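PDB 3UGS: isoprenyl transferase from Campylobacter jejuni, which probably catalyses the condensation of isopentenyl diphosphate with allylic diphosphates to build long polyprenyl diphosphates, using magnesium as cofactor. Local coordinates for residues Ile51-Leu56 with Leu165-Asp170; Lys41-Cys46 with Leu126-Ala131. All coordinates share one frame; numbering follows the deposited sequence.

Contact 1: residues Ile51-Leu56 with Leu165-Asp170; sequences ISNLSL and LPLDVD
The loop before strand 171-175 packs on one face of the central parallel sheet of this cis-prenyltransferase: Asn53 and Ser55, on strand 53-60, meet Leu165 and Leu167 from the loop that runs from helix 156-161 into strand 171-175. The two backbones keep apart, with the CA atoms of Asn53 and Leu167 separated by 8.7 Å and those of Ser55 and Val169 by 8.9 Å, and side chains fill the gap. One methyl of each leucine does the touching. CD2 of Leu167 rests 3.6 Å from ND2 of Asn53 and 3.8 Å from CG of the same amide, the two side chains passing each other at a slant. Further along the strand, CD2 of Leu165 comes to 3.5 Å from OG of Ser55, a methyl against a hydroxyl oxygen. In both leucines CG stands anti to the backbone N (chi1 -174° in Leu165, -167° in Leu167), which carries the branched end across to the strand.

The polar ends are bonded to residues other than the leucines. ND2 of Asn53 donates to OG of its neighbour Ser52 at 3.1 Å, with an N-H...O angle of 158° and the oxygen close to the amide plane. At the other end of that amide, OD1 is hydrogen-bonded to ND2 of Asn129, on the adjoining strand. The OG of Ser55 is shared between NE2 of His9 and the same Asn129 nitrogen. With both ends of the Asn53 amide bonded, its rotation is restrained. No hydrogen bond joins the two segments: the leucine methyls meet Asn53 and Ser55 by van der Waals contact, against a small network of side-chain hydrogen bonds on the face of the sheet, while the loop's own hydrogen bonds go to neighbouring residues such as His9.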
ATOM      1  N   ILE A  51      18.411 -12.044   4.424  1.00 30.26           N
ATOM      2  CA  ILE A  51      17.217 -11.196   4.674  1.00 28.07           C
ATOM      3  C   ILE A  51      17.159 -10.931   6.196  1.00 26.43           C
ATOM      4  O   ILE A  51      16.849 -11.801   6.952  1.00 25.16           O
ATOM      5  CB  ILE A  51      15.926 -11.854   4.193  1.00 26.81           C
ATOM      6  CG1 ILE A  51      15.960 -11.978   2.667  1.00 28.82           C
ATOM      7  CG2 ILE A  51      14.696 -11.093   4.679  1.00 25.98           C
ATOM      8  CD1 ILE A  51      14.739 -12.665   2.061  1.00 27.25           C
ATOM      9  N   SER A  52      17.467  -9.711   6.607  1.00 28.04           N
ATOM     10  CA  SER A  52      17.628  -9.377   8.058  1.00 28.19           C
ATOM     11  C   SER A  52      16.277  -9.316   8.803  1.00 28.90           C
ATOM     12  O   SER A  52      16.175  -9.593   9.985  1.00 30.70           O
ATOM     13  CB  SER A  52      18.377  -8.074   8.269  1.00 26.80           C
ATOM     14  OG  SER A  52      17.655  -7.000   7.706  1.00 32.44           O
ATOM     15  N   ASN A  53      15.243  -8.965   8.072  1.00 27.01           N
ATOM     16  CA  ASN A  53      13.928  -8.721   8.676  1.00 25.72           C
ATOM     17  C   ASN A  53      12.835  -9.478   7.979  1.00 25.62           C
ATOM     18  O   ASN A  53      12.723  -9.433   6.751  1.00 25.48           O
ATOM     19  CB  ASN A  53      13.535  -7.249   8.663  1.00 25.58           C
ATOM     20  CG  ASN A  53      14.124  -6.485   9.805  1.00 25.51           C
ATOM     21  OD1 ASN A  53      13.411  -6.207  10.794  1.00 27.95           O
ATOM     22  ND2 ASN A  53      15.414  -6.159   9.708  1.00 19.73           N
ATOM     23  N   LEU A  54      12.047 -10.145   8.806  1.00 23.27           N
ATOM     24  CA  LEU A  54      10.903 -10.917   8.366  1.00 25.35           C
ATOM     25  C   LEU A  54       9.679 -10.478   9.136  1.00 26.41           C
ATOM     26  O   LEU A  54       9.617 -10.581  10.365  1.00 27.40           O
ATOM     27  CB  LEU A  54      11.128 -12.418   8.521  1.00 24.99           C
ATOM     28  CG  LEU A  54       9.922 -13.303   8.245  1.00 24.23           C
ATOM     29  CD1 LEU A  54       9.584 -13.370   6.760  1.00 23.52           C
ATOM     30  CD2 LEU A  54      10.186 -14.700   8.839  1.00 24.10           C
ATOM     31  N   SER A  55       8.707 -10.001   8.376  1.00 24.69           N
ATOM     32  CA  SER A  55       7.526  -9.387   8.945  1.00 23.20           C
ATOM     33  C   SER A  55       6.317 -10.212   8.647  1.00 24.00           C
ATOM     34  O   SER A  55       6.041 -10.568   7.506  1.00 23.10           O
ATOM     35  CB  SER A  55       7.343  -7.956   8.475  1.00 23.89           C
ATOM     36  OG  SER A  55       8.306  -7.089   9.091  1.00 23.19           O
ATOM     37  N   LEU A  56       5.607 -10.527   9.731  1.00 24.77           N
ATOM     38  CA  LEU A  56       4.430 -11.432   9.672  1.00 26.52           C
ATOM     39  C   LEU A  56       3.207 -10.774  10.240  1.00 25.72           C
ATOM     40  O   LEU A  56       3.309 -10.053  11.185  1.00 25.92           O
ATOM     41  CB  LEU A  56       4.669 -12.771  10.404  1.00 26.45           C
ATOM     42  CG  LEU A  56       6.001 -13.458  10.054  1.00 27.52           C
ATOM     43  CD1 LEU A  56       6.211 -14.625  11.015  1.00 27.85           C
ATOM     44  CD2 LEU A  56       6.084 -13.887   8.563  1.00 26.66           C
ATOM     45  N   LEU A 165       7.857   0.254  13.023  1.00 20.69           N
ATOM     46  CA  LEU A 165       8.830  -0.432  12.154  1.00 20.27           C
ATOM     47  C   LEU A 165       9.294   0.447  11.001  1.00 20.48           C
ATOM     48  O   LEU A 165       8.753   0.402   9.907  1.00 20.11           O
ATOM     49  CB  LEU A 165       8.264  -1.754  11.624  1.00 20.23           C
ATOM     50  CG  LEU A 165       9.212  -2.645  10.818  1.00 19.85           C
ATOM     51  CD1 LEU A 165      10.434  -3.083  11.601  1.00 18.62           C
ATOM     52  CD2 LEU A 165       8.413  -3.833  10.337  1.00 18.40           C
ATOM     53  N   PRO A 166      10.355   1.225  11.239  1.00 21.84           N
ATOM     54  CA  PRO A 166      10.855   2.203  10.265  1.00 21.77           C
ATOM     55  C   PRO A 166      11.329   1.672   8.917  1.00 22.25           C
ATOM     56  O   PRO A 166      11.385   2.423   7.924  1.00 24.63           O
ATOM     57  CB  PRO A 166      12.034   2.852  11.015  1.00 21.00           C
ATOM     58  CG  PRO A 166      11.735   2.651  12.467  1.00 20.09           C
ATOM     59  CD  PRO A 166      11.139   1.271  12.494  1.00 20.22           C
ATOM     60  N   LEU A 167      11.622   0.395   8.889  1.00 21.84           N
ATOM     61  CA  LEU A 167      12.286  -0.240   7.721  1.00 22.02           C
ATOM     62  C   LEU A 167      11.371  -0.461   6.511  1.00 21.96           C
ATOM     63  O   LEU A 167      10.329  -1.123   6.584  1.00 22.20           O
ATOM     64  CB  LEU A 167      12.926  -1.577   8.113  1.00 22.28           C
ATOM     65  CG  LEU A 167      13.897  -2.154   7.065  1.00 24.24           C
ATOM     66  CD1 LEU A 167      15.123  -1.292   6.811  1.00 22.82           C
ATOM     67  CD2 LEU A 167      14.331  -3.529   7.504  1.00 24.88           C
ATOM     68  N   ASP A 168      11.790   0.096   5.393  1.00 22.05           N
ATOM     69  CA  ASP A 168      11.061  -0.104   4.104  1.00 21.60           C
ATOM     70  C   ASP A 168      11.003  -1.615   3.802  1.00 21.63           C
ATOM     71  O   ASP A 168      11.916  -2.393   4.086  1.00 20.96           O
ATOM     72  CB  ASP A 168      11.686   0.598   2.891  1.00 21.57           C
ATOM     73  CG  ASP A 168      11.571   2.136   2.918  1.00 23.30           C
ATOM     74  OD1 ASP A 168      10.679   2.697   3.590  1.00 23.52           O
ATOM     75  OD2 ASP A 168      12.405   2.797   2.229  1.00 24.05           O
ATOM     76  N   VAL A 169       9.845  -2.004   3.305  1.00 20.52           N
ATOM     77  CA  VAL A 169       9.602  -3.359   2.803  1.00 19.98           C
ATOM     78  C   VAL A 169      10.150  -3.413   1.383  1.00 21.08           C
ATOM     79  O   VAL A 169       9.863  -2.577   0.542  1.00 20.69           O
ATOM     80  CB  VAL A 169       8.101  -3.741   2.785  1.00 19.95           C
ATOM     81  CG1 VAL A 169       7.867  -5.009   1.952  1.00 20.13           C
ATOM     82  CG2 VAL A 169       7.549  -3.847   4.211  1.00 18.51           C
ATOM     83  N   ASP A 170      10.993  -4.384   1.152  1.00 21.93           N
ATOM     84  CA  ASP A 170      11.530  -4.662  -0.213  1.00 22.35           C
ATOM     85  C   ASP A 170      10.631  -5.558  -0.994  1.00 21.73           C
ATOM     86  O   ASP A 170      10.301  -5.298  -2.151  1.00 20.66           O
ATOM     87  CB  ASP A 170      12.909  -5.278  -0.123  1.00 23.53           C
ATOM     88  CG  ASP A 170      13.880  -4.352   0.622  1.00 26.90           C
ATOM     89  OD1 ASP A 170      14.067  -3.172   0.175  1.00 26.74           O
ATOM     90  OD2 ASP A 170      14.433  -4.796   1.657  1.00 28.02           O
TER

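Contact 2: residues Lys41-Cys46 with Leu126-Ala131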
ATOM      1  N   LYS A  41      11.269 -23.276   7.490  1.00 36.94           N
ATOM      2  CA  LYS A  41      11.938 -23.214   6.189  1.00 39.67           C
ATOM      3  C   LYS A  41      12.070 -21.782   5.681  1.00 37.69           C
ATOM      4  O   LYS A  41      13.087 -21.375   5.135  1.00 35.21           O
ATOM      5  CB  LYS A  41      11.218 -24.040   5.157  1.00 43.72           C
ATOM      6  CG  LYS A  41      11.333 -25.512   5.437  1.00 43.33           C
ATOM      7  CD  LYS A  41      10.460 -26.264   4.475  1.00 45.71           C
ATOM      8  CE  LYS A  41      11.010 -27.649   4.224  1.00 46.75           C
ATOM      9  NZ  LYS A  41      10.078 -28.313   3.282  1.00 50.86           N
ATOM     10  N   LEU A  42      11.019 -21.021   5.899  1.00 37.12           N
ATOM     11  CA  LEU A  42      11.033 -19.589   5.515  1.00 34.20           C
ATOM     12  C   LEU A  42      12.123 -18.897   6.310  1.00 32.64           C
ATOM     13  O   LEU A  42      12.881 -18.076   5.790  1.00 32.03           O
ATOM     14  CB  LEU A  42       9.681 -18.919   5.757  1.00 34.92           C
ATOM     15  CG  LEU A  42       9.614 -17.422   5.381  1.00 34.96           C
ATOM     16  CD1 LEU A  42       9.999 -17.141   3.942  1.00 31.60           C
ATOM     17  CD2 LEU A  42       8.226 -16.853   5.647  1.00 32.64           C
ATOM     18  N   MET A  43      12.210 -19.248   7.589  1.00 31.81           N
ATOM     19  CA  MET A  43      13.214 -18.588   8.487  1.00 34.21           C
ATOM     20  C   MET A  43      14.659 -18.994   8.140  1.00 34.28           C
ATOM     21  O   MET A  43      15.598 -18.207   8.164  1.00 35.56           O
ATOM     22  CB  MET A  43      12.925 -18.820   9.965  1.00 36.96           C
ATOM     23  CG  MET A  43      12.000 -17.760  10.565  1.00 37.42           C
ATOM     24  SD  MET A  43      11.036 -18.224  12.020  1.00 39.74           S
ATOM     25  CE  MET A  43      12.344 -18.316  13.221  1.00 43.65           C
ATOM     26  N   GLU A  44      14.806 -20.245   7.767  1.00 34.34           N
ATOM     27  CA  GLU A  44      16.109 -20.744   7.310  1.00 33.34           C
ATOM     28  C   GLU A  44      16.489 -20.046   5.983  1.00 32.52           C
ATOM     29  O   GLU A  44      17.627 -19.644   5.764  1.00 30.47           O
ATOM     30  CB  GLU A  44      16.103 -22.272   7.181  1.00 31.61           C
ATOM     31  N   VAL A  45      15.500 -19.898   5.108  1.00 31.87           N
ATOM     32  CA  VAL A  45      15.726 -19.258   3.774  1.00 32.64           C
ATOM     33  C   VAL A  45      16.169 -17.779   3.919  1.00 32.48           C
ATOM     34  O   VAL A  45      17.029 -17.261   3.235  1.00 32.22           O
ATOM     35  CB  VAL A  45      14.485 -19.321   2.868  1.00 32.11           C
ATOM     36  CG1 VAL A  45      14.668 -18.395   1.670  1.00 31.01           C
ATOM     37  CG2 VAL A  45      14.260 -20.735   2.383  1.00 31.34           C
ATOM     38  N   CYS A  46      15.556 -17.118   4.873  1.00 34.16           N
ATOM     39  CA  CYS A  46      15.898 -15.718   5.192  1.00 31.18           C
ATOM     40  C   CYS A  46      17.335 -15.551   5.600  1.00 31.37           C
ATOM     41  O   CYS A  46      18.014 -14.613   5.187  1.00 29.52           O
ATOM     42  CB  CYS A  46      14.994 -15.158   6.290  1.00 32.18           C
ATOM     43  SG  CYS A  46      13.323 -14.736   5.691  1.00 30.75           S
ATOM     44  N   LEU A 126      18.396 -13.152  12.647  1.00 33.61           N
ATOM     45  CA  LEU A 126      17.143 -12.793  11.996  1.00 30.85           C
ATOM     46  C   LEU A 126      16.248 -12.085  12.992  1.00 33.49           C
ATOM     47  O   LEU A 126      16.199 -12.457  14.183  1.00 35.24           O
ATOM     48  CB  LEU A 126      16.422 -14.025  11.450  1.00 29.22           C
ATOM     49  CG  LEU A 126      15.093 -13.801  10.755  1.00 27.36           C
ATOM     50  CD1 LEU A 126      15.285 -12.886   9.557  1.00 27.74           C
ATOM     51  CD2 LEU A 126      14.466 -15.115  10.330  1.00 25.87           C
ATOM     52  N   CYS A 127      15.530 -11.089  12.482  1.00 30.70           N
ATOM     53  CA  CYS A 127      14.566 -10.336  13.266  1.00 30.05           C
ATOM     54  C   CYS A 127      13.130 -10.548  12.747  1.00 30.12           C
ATOM     55  O   CYS A 127      12.774 -10.099  11.686  1.00 28.29           O
ATOM     56  CB  CYS A 127      14.910  -8.866  13.307  1.00 32.03           C
ATOM     57  SG  CYS A 127      13.738  -7.941  14.349  1.00 39.33           S
ATOM     58  N   VAL A 128      12.339 -11.270  13.533  1.00 29.16           N
ATOM     59  CA  VAL A 128      10.952 -11.555  13.218  1.00 27.20           C
ATOM     60  C   VAL A 128      10.021 -10.508  13.834  1.00 28.80           C
ATOM     61  O   VAL A 128       9.790 -10.435  15.063  1.00 29.67           O
ATOM     62  CB  VAL A 128      10.520 -12.941  13.664  1.00 28.57           C
ATOM     63  CG1 VAL A 128       9.029 -13.129  13.367  1.00 27.06           C
ATOM     64  CG2 VAL A 128      11.361 -14.008  12.982  1.00 25.07           C
ATOM     65  N   ASN A 129       9.508  -9.678  12.938  1.00 29.59           N
ATOM     66  CA  ASN A 129       8.538  -8.606  13.283  1.00 28.76           C
ATOM     67  C   ASN A 129       7.096  -9.139  13.196  1.00 28.07           C
ATOM     68  O   ASN A 129       6.600  -9.512  12.133  1.00 25.35           O
ATOM     69  CB  ASN A 129       8.681  -7.388  12.390  1.00 27.59           C
ATOM     70  CG  ASN A 129      10.098  -6.861  12.353  1.00 27.34           C
ATOM     71  OD1 ASN A 129      10.661  -6.558  13.397  1.00 30.34           O
ATOM     72  ND2 ASN A 129      10.675  -6.726  11.155  1.00 26.65           N
ATOM     73  N   LEU A 130       6.469  -9.175  14.352  1.00 26.33           N
ATOM     74  CA  LEU A 130       5.136  -9.756  14.485  1.00 27.66           C
ATOM     75  C   LEU A 130       4.104  -8.658  14.703  1.00 27.45           C
ATOM     76  O   LEU A 130       4.081  -7.971  15.736  1.00 26.74           O
ATOM     77  CB  LEU A 130       5.089 -10.784  15.627  1.00 30.03           C
ATOM     78  CG  LEU A 130       3.881 -11.739  15.642  1.00 32.15           C
ATOM     79  CD1 LEU A 130       3.821 -12.624  14.385  1.00 33.25           C
ATOM     80  CD2 LEU A 130       3.921 -12.616  16.895  1.00 29.92           C
ATOM     81  N   ALA A 131       3.257  -8.513  13.703  1.00 24.71           N
ATOM     82  CA  ALA A 131       2.168  -7.529  13.716  1.00 24.83           C
ATOM     83  C   ALA A 131       0.900  -8.050  14.377  1.00 24.78           C
ATOM     84  O   ALA A 131       0.177  -8.876  13.841  1.00 26.16           O
ATOM     85  CB  ALA A 131       1.876  -7.045  12.308  1.00 24.54           C
TER
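Helix 41-46 runs over the start of strand 126-131 with the two axes 9.8 Å apart at their closest and their directions at 134°, and the backbones draw nearest at Cys46 and Leu126, whose CA atoms are 7.5 Å apart. Leu126 does most of the work. Its CD2 packs 3.6 Å from CG of Met43, the methionine chain crossing the leucine at about a right angle, and also lies against CB of Cys46, to which CD1 of Leu126 comes within 4.0 Å. With chi1 at 180° the leucine side chain extends away from the backbone N, and its fork reaches the helix. Met43 reaches further along the strand: its SD stands 4.3 Å from CG2 of Val128. Around this cluster, Leu54 of strand 53-60 and Val94 of strand 94-99 also touch Met43, while Ile51 touches Cys46. The side-chain contacts across the pair are apolar, and no hydrogen bond crosses it. Helix and sheet are therefore joined by hydrophobic burial, with the Met43 side chain spanning two helix-facing residues, CB and CG against Leu126 and the sulfur near Val128.

Overall arrangement
Contacts 1 and 2 have centres 10 Å apart and share the same sheet, in which strands 53-60 and 126-134 are neighbours. They meet directly: Leu54 O lies 2.7 Å from Asn129 N, a probable hydrogen bond between the strands, and Ile51 N lies 2.7 Å from Cys46 O, another probable one, where helix 34-48 leads on to strand 53-60. Helix 41-46 packs on one face of the sheet and loop 165-170 lies against the opposite face. Neither contact touches the bound farnesyl monophosphate: the side chains of Ser55 and Val128 are about 12 Å and about 11 Å from it. Strand 53-60 does reach its pocket, through Phe57 and Ala58.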